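Long-range contact in 3'-5' exonuclease crn-4 (Caenorhabditis elegans, PDB 5DK5), which trims DNA and RNA from their 3' ends as a metal-dependent DEDDh-family exonuclease and takes part in apoptotic DNA degradation: residues S30-P38 and W235-F246. Sequence-based numbering, arbitrary orientation.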
loop_
_atom_site.group_PDB
_atom_site.type_symbol
_atom_site.label_atom_id
_atom_site.label_comp_id
_atom_site.label_asym_id
_atom_site.label_seq_id
_atom_site.Cartn_x
_atom_site.Cartn_y
_atom_site.Cartn_z
ATOM N N SER B 30 6.209 -0.936 -3.961
ATOM C CA SER B 30 7.230 -0.965 -2.926
ATOM C C SER B 30 6.960 0.045 -1.821
ATOM O O SER B 30 6.175 0.980 -1.983
ATOM C CB SER B 30 8.608 -0.696 -3.533
ATOM O OG SER B 30 8.632 0.567 -4.173
ATOM N N ASP B 31 7.619 -0.180 -0.691
ATOM C CA ASP B 31 7.646 0.762 0.417
ATOM C C ASP B 31 9.069 0.759 0.960
ATOM O O ASP B 31 9.418 -0.076 1.793
ATOM C CB ASP B 31 6.638 0.378 1.500
ATOM C CG ASP B 31 6.537 1.419 2.601
ATOM O OD1 ASP B 31 6.723 2.620 2.309
ATOM O OD2 ASP B 31 6.273 1.034 3.761
ATOM N N ALA B 32 9.875 1.698 0.468
ATOM C CA ALA B 32 11.331 1.685 0.635
ATOM C C ALA B 32 11.818 1.240 2.015
ATOM O O ALA B 32 12.798 0.502 2.123
ATOM C CB ALA B 32 11.884 3.065 0.322
ATOM N N ALA B 33 11.129 1.677 3.065
ATOM C CA ALA B 33 11.579 1.427 4.432
ATOM C C ALA B 33 11.254 0.012 4.911
ATOM O O ALA B 33 11.723 -0.410 5.971
ATOM C CB ALA B 33 10.960 2.450 5.376
ATOM N N ASN B 34 10.455 -0.717 4.134
ATOM C CA ASN B 34 10.026 -2.062 4.510
ATOM C C ASN B 34 10.299 -3.100 3.424
ATOM O O ASN B 34 9.762 -3.012 2.319
ATOM C CB ASN B 34 8.538 -2.062 4.845
ATOM C CG ASN B 34 8.041 -3.426 5.271
ATOM O OD1 ASN B 34 8.803 -4.242 5.790
ATOM N ND2 ASN B 34 6.757 -3.682 5.052
ATOM N N GLN B 35 11.123 -4.089 3.757
ATOM C CA GLN B 35 11.465 -5.159 2.826
ATOM C C GLN B 35 10.474 -6.318 2.903
ATOM O O GLN B 35 10.416 -7.151 1.998
ATOM C CB GLN B 35 12.882 -5.671 3.098
ATOM C CG GLN B 35 13.973 -4.668 2.758
ATOM C CD GLN B 35 13.977 -4.288 1.289
ATOM O OE1 GLN B 35 13.888 -5.147 0.412
ATOM N NE2 GLN B 35 14.069 -2.991 1.013
ATOM N N ASP B 36 9.699 -6.376 3.982
ATOM C CA ASP B 36 8.669 -7.401 4.109
ATOM C C ASP B 36 7.444 -6.941 3.331
ATOM O O ASP B 36 6.385 -6.679 3.905
ATOM C CB ASP B 36 8.325 -7.661 5.578
ATOM C CG ASP B 36 7.584 -8.970 5.780
ATOM O OD1 ASP B 36 7.204 -9.602 4.772
ATOM O OD2 ASP B 36 7.382 -9.366 6.946
ATOM N N TYR B 37 7.605 -6.845 2.016
ATOM C CA TYR B 37 6.603 -6.251 1.147
ATOM C C TYR B 37 6.307 -7.175 -0.035
ATOM O O TYR B 37 7.235 -7.660 -0.681
ATOM C CB TYR B 37 7.094 -4.892 0.647
ATOM C CG TYR B 37 6.016 -4.012 0.060
ATOM C CD1 TYR B 37 5.696 -4.078 -1.290
ATOM C CD2 TYR B 37 5.327 -3.106 0.855
ATOM C CE1 TYR B 37 4.711 -3.268 -1.829
ATOM C CE2 TYR B 37 4.344 -2.297 0.326
ATOM C CZ TYR B 37 4.041 -2.380 -1.015
ATOM O OH TYR B 37 3.059 -1.571 -1.541
ATOM N N PRO B 38 5.016 -7.420 -0.327
ATOM C CA PRO B 38 4.645 -8.311 -1.431
ATOM C C PRO B 38 4.697 -7.606 -2.784
ATOM O O PRO B 38 3.659 -7.278 -3.356
ATOM C CB PRO B 38 3.217 -8.720 -1.067
ATOM C CG PRO B 38 2.668 -7.516 -0.396
ATOM C CD PRO B 38 3.825 -6.904 0.369
ATOM N N TRP B 235 15.862 -7.653 9.685
ATOM C CA TRP B 235 16.074 -7.879 8.258
ATOM C C TRP B 235 15.159 -7.030 7.381
ATOM O O TRP B 235 15.469 -6.773 6.220
ATOM C CB TRP B 235 15.881 -9.359 7.907
ATOM C CG TRP B 235 14.463 -9.862 8.013
ATOM C CD1 TRP B 235 13.893 -10.486 9.083
ATOM C CD2 TRP B 235 13.448 -9.795 7.001
ATOM N NE1 TRP B 235 12.588 -10.810 8.803
ATOM C CE2 TRP B 235 12.290 -10.397 7.533
ATOM C CE3 TRP B 235 13.406 -9.286 5.701
ATOM C CZ2 TRP B 235 11.103 -10.500 6.809
ATOM C CZ3 TRP B 235 12.225 -9.390 4.984
ATOM C CH2 TRP B 235 11.091 -9.992 5.540
ATOM N N ARG B 236 14.035 -6.594 7.937
ATOM C CA ARG B 236 13.045 -5.855 7.163
ATOM C C ARG B 236 13.512 -4.452 6.781
ATOM O O ARG B 236 12.945 -3.832 5.880
ATOM C CB ARG B 236 11.735 -5.777 7.941
ATOM C CG ARG B 236 11.060 -7.120 8.087
ATOM C CD ARG B 236 9.708 -7.003 8.760
ATOM N NE ARG B 236 9.063 -8.306 8.887
ATOM C CZ ARG B 236 9.369 -9.207 9.816
ATOM N NH1 ARG B 236 10.318 -8.959 10.712
ATOM N NH2 ARG B 236 8.727 -10.366 9.849
ATOM N N SER B 237 14.543 -3.959 7.459
ATOM C CA SER B 237 15.090 -2.631 7.178
ATOM C C SER B 237 16.361 -2.703 6.328
ATOM O O SER B 237 16.963 -1.673 6.019
ATOM C CB SER B 237 15.380 -1.894 8.488
ATOM O OG SER B 237 16.336 -2.593 9.262
ATOM N N SER B 238 16.759 -3.916 5.948
ATOM C CA SER B 238 17.972 -4.128 5.160
ATOM C C SER B 238 17.691 -4.932 3.893
ATOM O O SER B 238 17.294 -6.096 3.959
ATOM C CB SER B 238 19.033 -4.843 5.996
ATOM O OG SER B 238 20.134 -5.235 5.193
ATOM N N PHE B 239 17.906 -4.305 2.742
ATOM C CA PHE B 239 17.732 -4.975 1.459
ATOM C C PHE B 239 18.653 -6.188 1.366
ATOM O O PHE B 239 18.292 -7.214 0.790
ATOM C CB PHE B 239 18.011 -4.009 0.307
ATOM C CG PHE B 239 17.791 -4.606 -1.052
ATOM C CD1 PHE B 239 16.521 -4.665 -1.601
ATOM C CD2 PHE B 239 18.856 -5.107 -1.784
ATOM C CE1 PHE B 239 16.315 -5.214 -2.853
ATOM C CE2 PHE B 239 18.656 -5.657 -3.036
ATOM C CZ PHE B 239 17.384 -5.710 -3.571
ATOM N N MET B 240 19.839 -6.063 1.952
ATOM C CA MET B 240 20.825 -7.134 1.934
ATOM C C MET B 240 20.330 -8.351 2.712
ATOM O O MET B 240 20.249 -9.453 2.172
ATOM C CB MET B 240 22.151 -6.644 2.522
ATOM C CG MET B 240 23.353 -7.518 2.182
ATOM S SD MET B 240 23.693 -7.610 0.412
ATOM C CE MET B 240 23.995 -5.887 0.025
ATOM N N ASP B 241 20.003 -8.142 3.983
ATOM C CA ASP B 241 19.546 -9.229 4.843
ATOM C C ASP B 241 18.207 -9.781 4.370
ATOM O O ASP B 241 17.924 -10.968 4.533
ATOM C CB ASP B 241 19.434 -8.757 6.293
ATOM C CG ASP B 241 20.777 -8.376 6.886
ATOM O OD1 ASP B 241 21.529 -9.289 7.288
ATOM O OD2 ASP B 241 21.078 -7.166 6.953
ATOM N N ALA B 242 17.383 -8.917 3.789
ATOM C CA ALA B 242 16.107 -9.349 3.232
ATOM C C ALA B 242 16.342 -10.320 2.080
ATOM O O ALA B 242 15.559 -11.243 1.865
ATOM C CB ALA B 242 15.293 -8.153 2.766
ATOM N N GLY B 243 17.428 -10.104 1.343
ATOM C CA GLY B 243 17.796 -10.986 0.250
ATOM C C GLY B 243 17.981 -12.414 0.720
ATOM O O GLY B 243 17.569 -13.356 0.043
ATOM N N LYS B 244 18.599 -12.573 1.886
ATOM C CA LYS B 244 18.826 -13.891 2.464
ATOM C C LYS B 244 17.499 -14.587 2.747
ATOM O O LYS B 244 17.364 -15.791 2.531
ATOM C CB LYS B 244 19.649 -13.783 3.748
ATOM C CG LYS B 244 21.006 -13.120 3.564
ATOM C CD LYS B 244 21.933 -13.962 2.701
ATOM C CE LYS B 244 23.296 -13.309 2.550
ATOM N NZ LYS B 244 24.196 -14.088 1.653
ATOM N N ILE B 245 16.524 -13.822 3.233
ATOM C CA ILE B 245 15.184 -14.344 3.479
ATOM C C ILE B 245 14.519 -14.762 2.172
ATOM O O ILE B 245 13.963 -15.855 2.075
ATOM C CB ILE B 245 14.289 -13.299 4.186
ATOM C CG1 ILE B 245 14.785 -13.035 5.612
ATOM C CG2 ILE B 245 12.829 -13.748 4.198
ATOM C CD1 ILE B 245 14.609 -14.198 6.579
ATOM N N PHE B 246 14.565 -13.875 1.182
ATOM C CA PHE B 246 14.000 -14.149 -0.137
ATOM C C PHE B 246 14.539 -15.454 -0.720
ATOM O O PHE B 246 13.804 -16.213 -1.352
ATOM C CB PHE B 246 14.309 -12.999 -1.103
ATOM C CG PHE B 246 13.787 -11.658 -0.658
ATOM C CD1 PHE B 246 12.715 -11.561 0.213
ATOM C CD2 PHE B 246 14.373 -10.490 -1.120
ATOM C CE1 PHE B 246 12.239 -10.328 0.615
ATOM C CE2 PHE B 246 13.901 -9.254 -0.721
ATOM C CZ PHE B 246 12.832 -9.174 0.148
HETATM O O HOH W 1 13.887 -1.416 4.155
#
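Asp36 and Arg236 run side by side because Asp36 holds CG anti to its N (chi1 -163°) and Arg236 stays extended from CG to NE. Arg236 NE lies 2.8 Å from Asp36 OD2, a nearly straight salt-bridge bond that uses the anti side of the carboxylate and lies close to the guanidinium plane; NH2 adds a weak bond to the same oxygen. Trp235 backs the pair: Arg236 CG sits over its indole, and Trp235 CH2 comes 3.6 Å from Asp36 CB, carboxylate and ring planes 45° apart. Backbone bonding helps set where the two segments meet, Gln35 N donating to Arg236 O (2.8 Å) on a lone pair, while a water links that carbonyl to Ala32 O. Small Ala242 lets Gln35 come close, CB to CB 3.5 Å; the bent Gln35 chain brings OE1 to 3.3 Å from Phe239 CD1, with the Gln35 amide almost perpendicular to the Phe239 ring. Asn34 OD1 accepts from Asp36 N in an Asx turn, shaping the loop that presents Asp36. A leucine in place of Arg236 would probably cost Asp36 and Asp297 the positive charge they share, leaving the Asp36 carboxylate to the backbone N-H groups of His300 and Phe301. The contact joins the loop between strands 20-28 and 41-50 of the exonuclease fold to the 3-10 turn 235-237 and the first turns of helix 239-249, with helices 124-136 and 300-305 packed against Phe246.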